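Sn-glycerol-3-phosphate ABC transporter substrate-binding protein UspB (Mycobacterium tuberculosis, PDB 4MFI) binds glycerophosphocholine as the substrate-binding subunit of an ABC transporter, probably handing it to the membrane permease for uptake. Local coordinates at residues Ser36-Phe41 with Thr66-Leu71; Thr92-Val97 with Ala313-Glu318; Tyr158-Ala163 with Ala283-Gly288; Ser196-Ala201 with Leu266-Ala271. All blocks are in the same frame, centred on the assembly; numbering follows the deposited sequence.

Contact 1: Ser36-Phe41 with Thr66-Leu71; sequences SGPIDF and TLSVKL
With CG anti to the backbone N in both F41 (chi1 174°) and L71 (chi1 -178°), the two side chains run side by side in the same direction, and L71 CD1 lies 3.6 Å from F41 CD2. They belong to neighbouring parallel strands, the two strands of the beta-alpha-beta unit formed by strand 39-43, helix 50-63 and strand 69-73 of a periplasmic binding protein fold. Three backbone bonds tie the strands, running from I39 N to S68 O, from K70 N to I39 O (2.8 Å) and from F41 N to K70 O. I39 O also receives a CA-H...O contact from V69. I39, V69, F41 and L71 share one face of the sheet, where V69 CG1 approaches F41 CB at 3.9 Å and CG2 faces I39 CB. Helix 50-63 touches V69 and L71 here, while helix 317-330 reaches I39 and V69 and brings F326 against the F41 ring. D40 and K70 occupy the other face. The carboxylate of D40 is engaged through OD2 in a salt bridge with K33, and its OD1 meets the aliphatic start of K70. At the exposed entrance to the strands, P38 CB rests 3.6 Å from S68 OG.

Contact 2: Thr92-Val97 with Ala313-Glu318; sequences TDVPDV and AKLSEE
The loop entering strand 97-101 meets the turn that leads into helix 317-330, and the contact is carried by V94, D96, K314 and L315. V94 presents both methyls to the aliphatic part of K314: CG1 lies 3.8 Å from K314 CD, and CG2 touches K314 CG. A bend about the CG-CD bond (chi3 49°), right where the chain lies on V94, turns CE and NZ aside, and NZ is bound by the carbonyls of L89 and G91, just past the end of helix 78-88. The two methyls of L315 go to different partners. CD2 packs against V94 CG2 at 3.8 Å and against P95 O at 3.7 Å, a buried carbonyl oxygen with no polar partner in the model. CD1 instead comes up to D96 OD1 at 3.6 Å. That carboxylate is heavily engaged, with OD1 in a salt bridge to R319, and OD2 in one to K33 while also accepting from D40 N; these neighbours would be expected to favour its ionised form. No hydrogen bond crosses between residues 92-97 and 313-318. S316 follows as the N-cap, its OG accepting from R319 N, the side-chain bond characteristic of a capped helix N-terminus.

Contact 3: Tyr158-Ala163 with Ala283-Gly288; sequences YYNKAA and ARFDFG
G288 lies against the ring of Y159 where strands 144-160 and 287-290 pair antiparallel in the mixed sheet, and this is the tight part of the contact. Its CA sits over one face of the ring, 3.9 Å from the centroid, in a CH-pi contact made at the bare CA of the glycine, 21° off the ring normal. Y159 and G288 form a hydrogen-bonded pair, with G288 N to Y159 O at 2.8 Å and Y159 N to G288 O at 3.0 Å. Strand 144-160 then gives way to helix 161-166, capped by N160, whose OD1 accepts from A163 N. CG of N160 stands anti to the backbone N (chi1 -179°), which lays the amide on the F285 ring with the two planes only 4° apart and ND2 3.5 Å above the ring. A283 CB covers the opposite face. Toward solvent the packing relaxes. K161 N still bonds D286 O, but the charged groups remain beyond salt-bridge distance, with K161 NZ 4.4 Å from D286 OD2, and two waters span them. The ammonium has its direct salt bridge with D171, which also receives the Y159 hydroxyl. A third water joins A162 N to D286 O. Closest of the side-chain approaches between K161 and D286 is that of K161 CD to D286 OD2, 3.4 Å.

Contact 4: Ser196-Ala201 with Leu266-Ala271; sequences SAHGWA and LASAVA
S196 and L266 face each other across two backbones that run nearly parallel, the axes of strands 198-201 and 268-271 lying 22° apart, with A267 N bonded to S196 O and G199 N to S268 O (3.0 Å). Between these bonds S268 OG connects two groups of the other segment. It donates to A197 O at 2.8 Å and accepts from H198 ND1 at 2.9 Å, the latter bond nearly straight (171°) and in the imidazole plane. The imidazole is thereby held by its edge, and its CD2 lies over one face of the W200 indole; F180 meets it edge-to-face. In the alpha/beta domain strand 198-201 pairs in parallel with strand 251-254, while strand 268-272 pairs antiparallel with strand 144-160, so the contact joins the two sheets. L266 has CG anti to its carbonyl carbon (chi1 -52°), bringing both of its methyls against the CA of G199, each at 3.7 Å. Farther along, the strands separate enough for water to enter: one molecule receives V270 N and donates to G199 O, and another receives A201 N and donates to V270 O at 2.9 Å.

How the contacts relate
The four contacts form two well-separated pairs, consistent with the two-lobed architecture of periplasmic binding proteins. Contacts 1 and 2 have centres 12 Å apart and meet through probable backbone bonds from D96 and V97 to D40 O, which align strands 39-43 and 97-101. Contacts 3 and 4 are also 12 Å apart, joined where strand 144-160 pairs with strand 268-272. Centres in different pairs lie 44 to 48 Å apart, contact 2 opposite 3 and 4 across the chain's centre and contact 1 opposite 4, yet contacts 1, 3 and 4 all reach the same mixed sheet. Contact 1 closes first; contact 2 then encloses contact 3, which encloses contact 4, consistent with a chain that passes into a second lobe and returns.

Contact 1: Ser36-Phe41 with Thr66-Leu71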
loop_
_atom_site.group_PDB
_atom_site.type_symbol
_atom_site.label_atom_id
_atom_site.label_comp_id
_atom_site.label_asym_id
_atom_site.label_seq_id
_atom_site.Cartn_x
_atom_site.Cartn_y
_atom_site.Cartn_z
ATOM N N SER A 36 34.477 6.644 0.567
ATOM C CA SER A 36 33.918 7.503 1.606
ATOM C C SER A 36 33.048 8.647 1.096
ATOM O O SER A 36 32.852 9.637 1.805
ATOM C CB SER A 36 35.048 8.076 2.462
ATOM O OG SER A 36 35.903 8.900 1.684
ATOM N N GLY A 37 32.526 8.525 -0.121
ATOM C CA GLY A 37 31.590 9.513 -0.627
ATOM C C GLY A 37 30.306 9.451 0.180
ATOM O O GLY A 37 30.069 8.467 0.879
ATOM N N PRO A 38 29.473 10.498 0.093
ATOM C CA PRO A 38 28.227 10.572 0.866
ATOM C C PRO A 38 27.297 9.401 0.589
ATOM O O PRO A 38 27.375 8.774 -0.475
ATOM C CB PRO A 38 27.581 11.867 0.364
ATOM C CG PRO A 38 28.718 12.689 -0.142
ATOM C CD PRO A 38 29.690 11.704 -0.726
ATOM N N ILE A 39 26.431 9.109 1.554
ATOM C CA ILE A 39 25.351 8.152 1.363
ATOM C C ILE A 39 24.377 8.699 0.318
ATOM O O ILE A 39 23.789 9.765 0.515
ATOM C CB ILE A 39 24.605 7.906 2.689
ATOM C CG1 ILE A 39 25.557 7.292 3.722
ATOM C CG2 ILE A 39 23.386 7.010 2.473
ATOM C CD1 ILE A 39 25.010 7.271 5.144
ATOM N N ASP A 40 24.217 7.981 -0.793
ATOM C CA ASP A 40 23.319 8.414 -1.862
ATOM C C ASP A 40 21.934 7.811 -1.651
ATOM O O ASP A 40 21.762 6.590 -1.710
ATOM C CB ASP A 40 23.885 8.028 -3.237
ATOM C CG ASP A 40 25.127 8.837 -3.616
ATOM O OD1 ASP A 40 25.131 10.069 -3.401
ATOM O OD2 ASP A 40 26.110 8.241 -4.118
ATOM N N PHE A 41 20.960 8.673 -1.371
ATOM C CA PHE A 41 19.587 8.266 -1.083
ATOM C C PHE A 41 18.715 8.630 -2.282
ATOM O O PHE A 41 18.467 9.809 -2.549
ATOM C CB PHE A 41 19.102 8.963 0.197
ATOM C CG PHE A 41 17.648 8.739 0.520
ATOM C CD1 PHE A 41 16.972 7.608 0.070
ATOM C CD2 PHE A 41 16.953 9.674 1.275
ATOM C CE1 PHE A 41 15.627 7.418 0.364
ATOM C CE2 PHE A 41 15.609 9.489 1.581
ATOM C CZ PHE A 41 14.947 8.358 1.127
ATOM N N THR A 66 29.777 12.179 11.348
ATOM C CA THR A 66 30.819 11.732 10.430
ATOM C C THR A 66 30.243 11.261 9.094
ATOM O O THR A 66 30.990 10.930 8.173
ATOM C CB THR A 66 31.659 10.593 11.045
ATOM O OG1 THR A 66 30.862 9.407 11.142
ATOM C CG2 THR A 66 32.151 10.981 12.429
ATOM N N LEU A 67 28.917 11.232 8.989
ATOM C CA LEU A 67 28.261 10.780 7.767
ATOM C C LEU A 67 27.468 11.917 7.134
ATOM O O LEU A 67 26.869 12.732 7.836
ATOM C CB LEU A 67 27.330 9.602 8.061
ATOM C CG LEU A 67 27.990 8.334 8.608
ATOM C CD1 LEU A 67 26.941 7.328 9.062
ATOM C CD2 LEU A 67 28.900 7.717 7.559
ATOM N N SER A 68 27.471 11.979 5.808
ATOM C CA SER A 68 26.603 12.914 5.108
ATOM C C SER A 68 25.755 12.166 4.087
ATOM O O SER A 68 26.152 11.112 3.580
ATOM C CB SER A 68 27.413 14.014 4.430
ATOM O OG SER A 68 28.281 13.470 3.457
ATOM N N VAL A 69 24.582 12.714 3.804
ATOM C CA VAL A 69 23.637 12.090 2.889
ATOM C C VAL A 69 23.310 13.041 1.748
ATOM O O VAL A 69 23.089 14.236 1.961
ATOM C CB VAL A 69 22.326 11.713 3.615
ATOM C CG1 VAL A 69 21.373 11.007 2.660
ATOM C CG2 VAL A 69 22.616 10.835 4.824
ATOM N N LYS A 70 23.297 12.506 0.535
ATOM C CA LYS A 70 22.888 13.258 -0.637
ATOM C C LYS A 70 21.504 12.766 -1.056
ATOM O O LYS A 70 21.320 11.578 -1.342
ATOM C CB LYS A 70 23.907 13.051 -1.760
ATOM C CG LYS A 70 23.562 13.709 -3.080
ATOM C CD LYS A 70 23.288 15.194 -2.945
ATOM C CE LYS A 70 22.970 15.802 -4.309
ATOM N NZ LYS A 70 22.597 17.245 -4.222
ATOM N N LEU A 71 20.532 13.674 -1.058
ATOM C CA LEU A 71 19.183 13.354 -1.510
ATOM C C LEU A 71 19.117 13.518 -3.020
ATOM O O LEU A 71 19.317 14.614 -3.547
ATOM C CB LEU A 71 18.157 14.262 -0.830
ATOM C CG LEU A 71 16.684 14.001 -1.168
ATOM C CD1 LEU A 71 16.270 12.611 -0.714
ATOM C CD2 LEU A 71 15.785 15.057 -0.534
HETATM O O HOH W 1 31.180 11.836 2.831
#

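Contact 2: Thr92-Val97 with Ala313-Glu318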
loop_
_atom_site.group_PDB
_atom_site.type_symbol
_atom_site.label_atom_id
_atom_site.label_comp_id
_atom_site.label_asym_id
_atom_site.label_seq_id
_atom_site.Cartn_x
_atom_site.Cartn_y
_atom_site.Cartn_z
ATOM N N THR A 92 28.907 0.739 -10.735
ATOM C CA THR A 92 28.969 0.912 -9.283
ATOM C C THR A 92 28.405 2.247 -8.791
ATOM O O THR A 92 28.482 2.559 -7.600
ATOM C CB THR A 92 30.404 0.711 -8.743
ATOM O OG1 THR A 92 31.313 1.577 -9.436
ATOM C CG2 THR A 92 30.842 -0.733 -8.936
ATOM N N ASP A 93 27.827 3.031 -9.698
ATOM C CA ASP A 93 27.143 4.258 -9.300
ATOM C C ASP A 93 25.702 3.953 -8.893
ATOM O O ASP A 93 24.759 4.618 -9.325
ATOM C CB ASP A 93 27.191 5.307 -10.415
ATOM C CG ASP A 93 28.595 5.829 -10.666
ATOM O OD1 ASP A 93 29.199 5.450 -11.692
ATOM O OD2 ASP A 93 29.096 6.616 -9.837
ATOM N N VAL A 94 25.545 2.924 -8.067
ATOM C CA VAL A 94 24.254 2.571 -7.498
ATOM C C VAL A 94 23.997 3.435 -6.272
ATOM O O VAL A 94 24.934 3.982 -5.685
ATOM C CB VAL A 94 24.201 1.075 -7.100
ATOM C CG1 VAL A 94 24.230 0.187 -8.343
ATOM C CG2 VAL A 94 25.336 0.729 -6.151
ATOM N N PRO A 95 22.723 3.578 -5.886
ATOM C CA PRO A 95 22.417 4.272 -4.632
ATOM C C PRO A 95 22.880 3.446 -3.440
ATOM O O PRO A 95 23.077 2.233 -3.571
ATOM C CB PRO A 95 20.889 4.350 -4.643
ATOM C CG PRO A 95 20.454 3.205 -5.526
ATOM C CD PRO A 95 21.506 3.150 -6.601
ATOM N N ASP A 96 23.054 4.090 -2.293
ATOM C CA ASP A 96 23.247 3.364 -1.042
ATOM C C ASP A 96 21.915 2.961 -0.433
ATOM O O ASP A 96 21.802 1.911 0.215
ATOM C CB ASP A 96 24.021 4.221 -0.044
ATOM C CG ASP A 96 25.433 4.480 -0.494
ATOM O OD1 ASP A 96 26.317 3.649 -0.195
ATOM O OD2 ASP A 96 25.655 5.508 -1.169
ATOM N N VAL A 97 20.911 3.812 -0.643
ATOM C CA VAL A 97 19.565 3.610 -0.108
ATOM C C VAL A 97 18.601 3.934 -1.234
ATOM O O VAL A 97 18.691 5.004 -1.840
ATOM C CB VAL A 97 19.292 4.535 1.102
ATOM C CG1 VAL A 97 17.852 4.387 1.582
ATOM C CG2 VAL A 97 20.270 4.234 2.233
ATOM N N ALA A 313 22.972 -4.780 -3.025
ATOM C CA ALA A 313 23.954 -5.798 -2.670
ATOM C C ALA A 313 25.383 -5.401 -3.030
ATOM O O ALA A 313 26.328 -5.856 -2.383
ATOM C CB ALA A 313 23.600 -7.126 -3.331
ATOM N N LYS A 314 25.555 -4.573 -4.059
ATOM C CA LYS A 314 26.907 -4.267 -4.535
ATOM C C LYS A 314 27.546 -3.048 -3.856
ATOM O O LYS A 314 28.233 -2.247 -4.491
ATOM C CB LYS A 314 26.952 -4.142 -6.058
ATOM C CG LYS A 314 26.218 -2.954 -6.631
ATOM C CD LYS A 314 26.752 -2.620 -8.016
ATOM C CE LYS A 314 26.819 -3.853 -8.897
ATOM N NZ LYS A 314 27.098 -3.516 -10.320
ATOM N N LEU A 315 27.319 -2.928 -2.556
ATOM C CA LEU A 315 28.027 -1.956 -1.733
ATOM C C LEU A 315 29.079 -2.696 -0.926
ATOM O O LEU A 315 28.926 -3.887 -0.644
ATOM C CB LEU A 315 27.067 -1.275 -0.755
ATOM C CG LEU A 315 25.816 -0.537 -1.230
ATOM C CD1 LEU A 315 25.223 0.256 -0.063
ATOM C CD2 LEU A 315 26.088 0.364 -2.421
ATOM N N SER A 316 30.144 -1.999 -0.542
ATOM C CA SER A 316 31.073 -2.545 0.439
ATOM C C SER A 316 30.327 -2.762 1.755
ATOM O O SER A 316 29.269 -2.161 1.985
ATOM C CB SER A 316 32.240 -1.589 0.664
ATOM O OG SER A 316 31.811 -0.424 1.349
ATOM N N GLU A 317 30.866 -3.624 2.617
ATOM C CA GLU A 317 30.235 -3.875 3.909
ATOM C C GLU A 317 30.103 -2.602 4.738
ATOM O O GLU A 317 29.067 -2.378 5.364
ATOM C CB GLU A 317 30.971 -4.962 4.700
ATOM C CG GLU A 317 30.418 -6.368 4.473
ATOM C CD GLU A 317 28.949 -6.500 4.861
ATOM O OE1 GLU A 317 28.485 -5.751 5.752
ATOM O OE2 GLU A 317 28.256 -7.359 4.272
ATOM N N GLU A 318 31.140 -1.766 4.729
ATOM C CA GLU A 318 31.094 -0.502 5.464
ATOM C C GLU A 318 29.942 0.372 4.980
ATOM O O GLU A 318 29.202 0.940 5.789
ATOM C CB GLU A 318 32.419 0.264 5.351
ATOM C CG GLU A 318 32.335 1.704 5.872
ATOM C CD GLU A 318 33.692 2.367 6.055
ATOM O OE1 GLU A 318 34.685 1.649 6.310
ATOM O OE2 GLU A 318 33.767 3.612 5.950
#

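Contact 3: Tyr158-Ala163 with Ala283-Gly288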
loop_
_atom_site.group_PDB
_atom_site.type_symbol
_atom_site.label_atom_id
_atom_site.label_comp_id
_atom_site.label_asym_id
_atom_site.label_seq_id
_atom_site.Cartn_x
_atom_site.Cartn_y
_atom_site.Cartn_z
ATOM N N TYR A 158 -14.345 5.415 3.064
ATOM C CA TYR A 158 -14.834 6.775 3.222
ATOM C C TYR A 158 -16.344 6.793 3.050
ATOM O O TYR A 158 -16.873 6.143 2.143
ATOM C CB TYR A 158 -14.202 7.683 2.165
ATOM C CG TYR A 158 -12.706 7.870 2.300
ATOM C CD1 TYR A 158 -12.191 8.926 3.043
ATOM C CD2 TYR A 158 -11.802 7.007 1.672
ATOM C CE1 TYR A 158 -10.830 9.130 3.165
ATOM C CE2 TYR A 158 -10.419 7.198 1.799
ATOM C CZ TYR A 158 -9.942 8.264 2.551
ATOM O OH TYR A 158 -8.584 8.493 2.683
ATOM N N TYR A 159 -17.048 7.542 3.895
ATOM C CA TYR A 159 -18.501 7.631 3.756
ATOM C C TYR A 159 -19.065 9.018 4.016
ATOM O O TYR A 159 -18.571 9.762 4.866
ATOM C CB TYR A 159 -19.230 6.565 4.585
ATOM C CG TYR A 159 -19.151 6.689 6.097
ATOM C CD1 TYR A 159 -18.059 6.192 6.810
ATOM C CD2 TYR A 159 -20.196 7.259 6.821
ATOM C CE1 TYR A 159 -18.007 6.279 8.204
ATOM C CE2 TYR A 159 -20.154 7.348 8.204
ATOM C CZ TYR A 159 -19.057 6.867 8.893
ATOM O OH TYR A 159 -19.030 6.960 10.268
ATOM N N ASN A 160 -20.096 9.344 3.246
ATOM C CA ASN A 160 -20.792 10.620 3.297
ATOM C C ASN A 160 -21.858 10.538 4.390
ATOM O O ASN A 160 -22.807 9.750 4.288
ATOM C CB ASN A 160 -21.407 10.849 1.915
ATOM C CG ASN A 160 -22.148 12.152 1.789
ATOM O OD1 ASN A 160 -22.917 12.540 2.664
ATOM N ND2 ASN A 160 -21.952 12.821 0.655
ATOM N N LYS A 161 -21.702 11.338 5.445
ATOM C CA LYS A 161 -22.600 11.237 6.596
ATOM C C LYS A 161 -24.016 11.708 6.294
ATOM O O LYS A 161 -24.964 11.195 6.876
ATOM C CB LYS A 161 -22.024 11.955 7.813
ATOM C CG LYS A 161 -20.780 11.279 8.333
ATOM C CD LYS A 161 -20.558 11.572 9.799
ATOM C CE LYS A 161 -19.309 10.881 10.300
ATOM N NZ LYS A 161 -19.175 11.039 11.770
ATOM N N ALA A 162 -24.167 12.671 5.389
ATOM C CA ALA A 162 -25.507 13.103 5.004
ATOM C C ALA A 162 -26.257 11.973 4.306
ATOM O O ALA A 162 -27.445 11.765 4.557
ATOM C CB ALA A 162 -25.454 14.341 4.125
ATOM N N ALA A 163 -25.566 11.237 3.438
ATOM C CA ALA A 163 -26.181 10.103 2.755
ATOM C C ALA A 163 -26.529 9.011 3.763
ATOM O O ALA A 163 -27.618 8.436 3.714
ATOM C CB ALA A 163 -25.254 9.558 1.659
ATOM N N ALA A 283 -13.913 18.298 0.563
ATOM C CA ALA A 283 -15.291 17.922 0.876
ATOM C C ALA A 283 -16.057 19.038 1.576
ATOM O O ALA A 283 -15.584 19.613 2.557
ATOM C CB ALA A 283 -15.313 16.662 1.722
ATOM N N ARG A 284 -17.253 19.327 1.079
ATOM C CA ARG A 284 -18.090 20.365 1.672
ATOM C C ARG A 284 -19.293 19.744 2.376
ATOM O O ARG A 284 -20.369 20.344 2.456
ATOM C CB ARG A 284 -18.539 21.361 0.605
ATOM C CG ARG A 284 -17.412 22.194 0.013
ATOM C CD ARG A 284 -17.995 23.299 -0.863
ATOM N NE ARG A 284 -16.987 24.171 -1.460
ATOM C CZ ARG A 284 -16.455 25.231 -0.855
ATOM N NH1 ARG A 284 -16.820 25.556 0.379
ATOM N NH2 ARG A 284 -15.547 25.964 -1.483
ATOM N N PHE A 285 -19.089 18.532 2.878
ATOM C CA PHE A 285 -20.086 17.817 3.663
ATOM C C PHE A 285 -19.347 17.057 4.759
ATOM O O PHE A 285 -18.133 16.867 4.670
ATOM C CB PHE A 285 -20.863 16.837 2.772
ATOM C CG PHE A 285 -19.980 15.878 2.017
ATOM C CD1 PHE A 285 -19.620 14.660 2.575
ATOM C CD2 PHE A 285 -19.515 16.190 0.750
ATOM C CE1 PHE A 285 -18.798 13.785 1.893
ATOM C CE2 PHE A 285 -18.690 15.310 0.061
ATOM C CZ PHE A 285 -18.337 14.108 0.635
ATOM N N ASP A 286 -20.074 16.624 5.781
ATOM C CA ASP A 286 -19.481 15.845 6.862
ATOM C C ASP A 286 -19.222 14.436 6.348
ATOM O O ASP A 286 -20.119 13.803 5.778
ATOM C CB ASP A 286 -20.441 15.799 8.052
ATOM C CG ASP A 286 -19.803 15.249 9.310
ATOM O OD1 ASP A 286 -18.561 15.100 9.352
ATOM O OD2 ASP A 286 -20.553 14.984 10.274
ATOM N N PHE A 287 -18.003 13.942 6.536
ATOM C CA PHE A 287 -17.691 12.580 6.128
ATOM C C PHE A 287 -17.001 11.801 7.236
ATOM O O PHE A 287 -16.378 12.371 8.145
ATOM C CB PHE A 287 -16.874 12.546 4.820
ATOM C CG PHE A 287 -15.433 12.955 4.979
ATOM C CD1 PHE A 287 -15.070 14.292 4.941
ATOM C CD2 PHE A 287 -14.441 11.998 5.136
ATOM C CE1 PHE A 287 -13.746 14.672 5.082
ATOM C CE2 PHE A 287 -13.108 12.368 5.280
ATOM C CZ PHE A 287 -12.760 13.707 5.247
ATOM N N GLY A 288 -17.137 10.485 7.162
ATOM C CA GLY A 288 -16.459 9.592 8.074
ATOM C C GLY A 288 -15.400 8.760 7.378
ATOM O O GLY A 288 -15.391 8.590 6.150
HETATM O O HOH W 2 -20.040 13.620 12.633
HETATM O O HOH W 3 -17.775 13.766 11.501
HETATM O O HOH W 4 -22.404 14.823 5.077
#

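Contact 4: Ser196-Ala201 with Leu266-Ala271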
loop_
_atom_site.group_PDB
_atom_site.type_symbol
_atom_site.label_atom_id
_atom_site.label_comp_id
_atom_site.label_asym_id
_atom_site.label_seq_id
_atom_site.Cartn_x
_atom_site.Cartn_y
_atom_site.Cartn_z
ATOM N N SER A 196 -23.867 7.604 -7.225
ATOM C CA SER A 196 -23.813 6.200 -6.811
ATOM C C SER A 196 -23.624 6.070 -5.315
ATOM O O SER A 196 -23.026 6.945 -4.680
ATOM C CB SER A 196 -22.667 5.467 -7.520
ATOM O OG SER A 196 -22.911 5.368 -8.909
ATOM N N ALA A 197 -24.120 4.966 -4.761
ATOM C CA ALA A 197 -23.914 4.644 -3.349
ATOM C C ALA A 197 -22.445 4.358 -3.049
ATOM O O ALA A 197 -21.973 4.625 -1.941
ATOM C CB ALA A 197 -24.762 3.441 -2.952
ATOM N N HIS A 198 -21.741 3.779 -4.022
ATOM C CA HIS A 198 -20.369 3.319 -3.810
ATOM C C HIS A 198 -19.606 3.433 -5.110
ATOM O O HIS A 198 -20.144 3.131 -6.170
ATOM C CB HIS A 198 -20.364 1.856 -3.329
ATOM C CG HIS A 198 -19.050 1.410 -2.767
ATOM N ND1 HIS A 198 -18.563 1.873 -1.564
ATOM C CD2 HIS A 198 -18.121 0.540 -3.239
ATOM C CE1 HIS A 198 -17.392 1.310 -1.316
ATOM N NE2 HIS A 198 -17.099 0.498 -2.318
ATOM N N GLY A 199 -18.358 3.881 -5.029
ATOM C CA GLY A 199 -17.476 3.839 -6.185
ATOM C C GLY A 199 -16.340 2.871 -5.940
ATOM O O GLY A 199 -15.737 2.870 -4.868
ATOM N N TRP A 200 -16.066 2.046 -6.945
ATOM C CA TRP A 200 -14.891 1.175 -6.972
ATOM C C TRP A 200 -13.813 1.844 -7.800
ATOM O O TRP A 200 -14.103 2.442 -8.836
ATOM C CB TRP A 200 -15.231 -0.165 -7.629
ATOM C CG TRP A 200 -16.176 -1.030 -6.845
ATOM C CD1 TRP A 200 -17.505 -1.239 -7.097
ATOM C CD2 TRP A 200 -15.855 -1.819 -5.691
ATOM N NE1 TRP A 200 -18.031 -2.098 -6.164
ATOM C CE2 TRP A 200 -17.038 -2.479 -5.295
ATOM C CE3 TRP A 200 -14.685 -2.026 -4.952
ATOM C CZ2 TRP A 200 -17.089 -3.324 -4.190
ATOM C CZ3 TRP A 200 -14.735 -2.874 -3.855
ATOM C CH2 TRP A 200 -15.929 -3.508 -3.481
ATOM N N ALA A 201 -12.557 1.708 -7.376
ATOM C CA ALA A 201 -11.447 2.248 -8.152
ATOM C C ALA A 201 -11.401 1.630 -9.548
ATOM O O ALA A 201 -11.883 0.509 -9.763
ATOM C CB ALA A 201 -10.140 1.981 -7.439
ATOM N N LEU A 266 -20.148 10.078 -5.209
ATOM C CA LEU A 266 -20.201 8.768 -4.562
ATOM C C LEU A 266 -20.511 8.929 -3.085
ATOM O O LEU A 266 -19.843 9.706 -2.397
ATOM C CB LEU A 266 -18.847 8.071 -4.672
ATOM C CG LEU A 266 -18.232 7.966 -6.062
ATOM C CD1 LEU A 266 -16.805 7.443 -5.964
ATOM C CD2 LEU A 266 -19.073 7.082 -6.991
ATOM N N ALA A 267 -21.475 8.165 -2.567
ATOM C CA ALA A 267 -21.766 8.218 -1.126
ATOM C C ALA A 267 -20.668 7.566 -0.286
ATOM O O ALA A 267 -20.564 7.816 0.916
ATOM C CB ALA A 267 -23.107 7.576 -0.816
ATOM N N SER A 268 -19.873 6.704 -0.913
ATOM C CA SER A 268 -18.807 5.995 -0.220
ATOM C C SER A 268 -17.814 5.434 -1.225
ATOM O O SER A 268 -18.119 5.311 -2.421
ATOM C CB SER A 268 -19.374 4.870 0.660
ATOM O OG SER A 268 -20.016 3.866 -0.109
ATOM N N ALA A 269 -16.632 5.071 -0.734
ATOM C CA ALA A 269 -15.561 4.569 -1.584
ATOM C C ALA A 269 -14.457 4.003 -0.732
ATOM O O ALA A 269 -14.200 4.497 0.359
ATOM C CB ALA A 269 -15.000 5.699 -2.444
ATOM N N VAL A 270 -13.806 2.956 -1.232
ATOM C CA VAL A 270 -12.539 2.510 -0.668
ATOM C C VAL A 270 -11.410 3.145 -1.470
ATOM O O VAL A 270 -11.286 2.942 -2.678
ATOM C CB VAL A 270 -12.411 0.975 -0.663
ATOM C CG1 VAL A 270 -11.020 0.556 -0.197
ATOM C CG2 VAL A 270 -13.478 0.365 0.235
ATOM N N ALA A 271 -10.612 3.954 -0.789
ATOM C CA ALA A 271 -9.502 4.645 -1.419
ATOM C C ALA A 271 -8.325 4.651 -0.457
ATOM O O ALA A 271 -8.446 4.201 0.675
ATOM C CB ALA A 271 -9.906 6.068 -1.799
HETATM O O HOH W 5 -14.482 1.056 -3.385
HETATM O O HOH W 6 -12.032 0.884 -4.542
#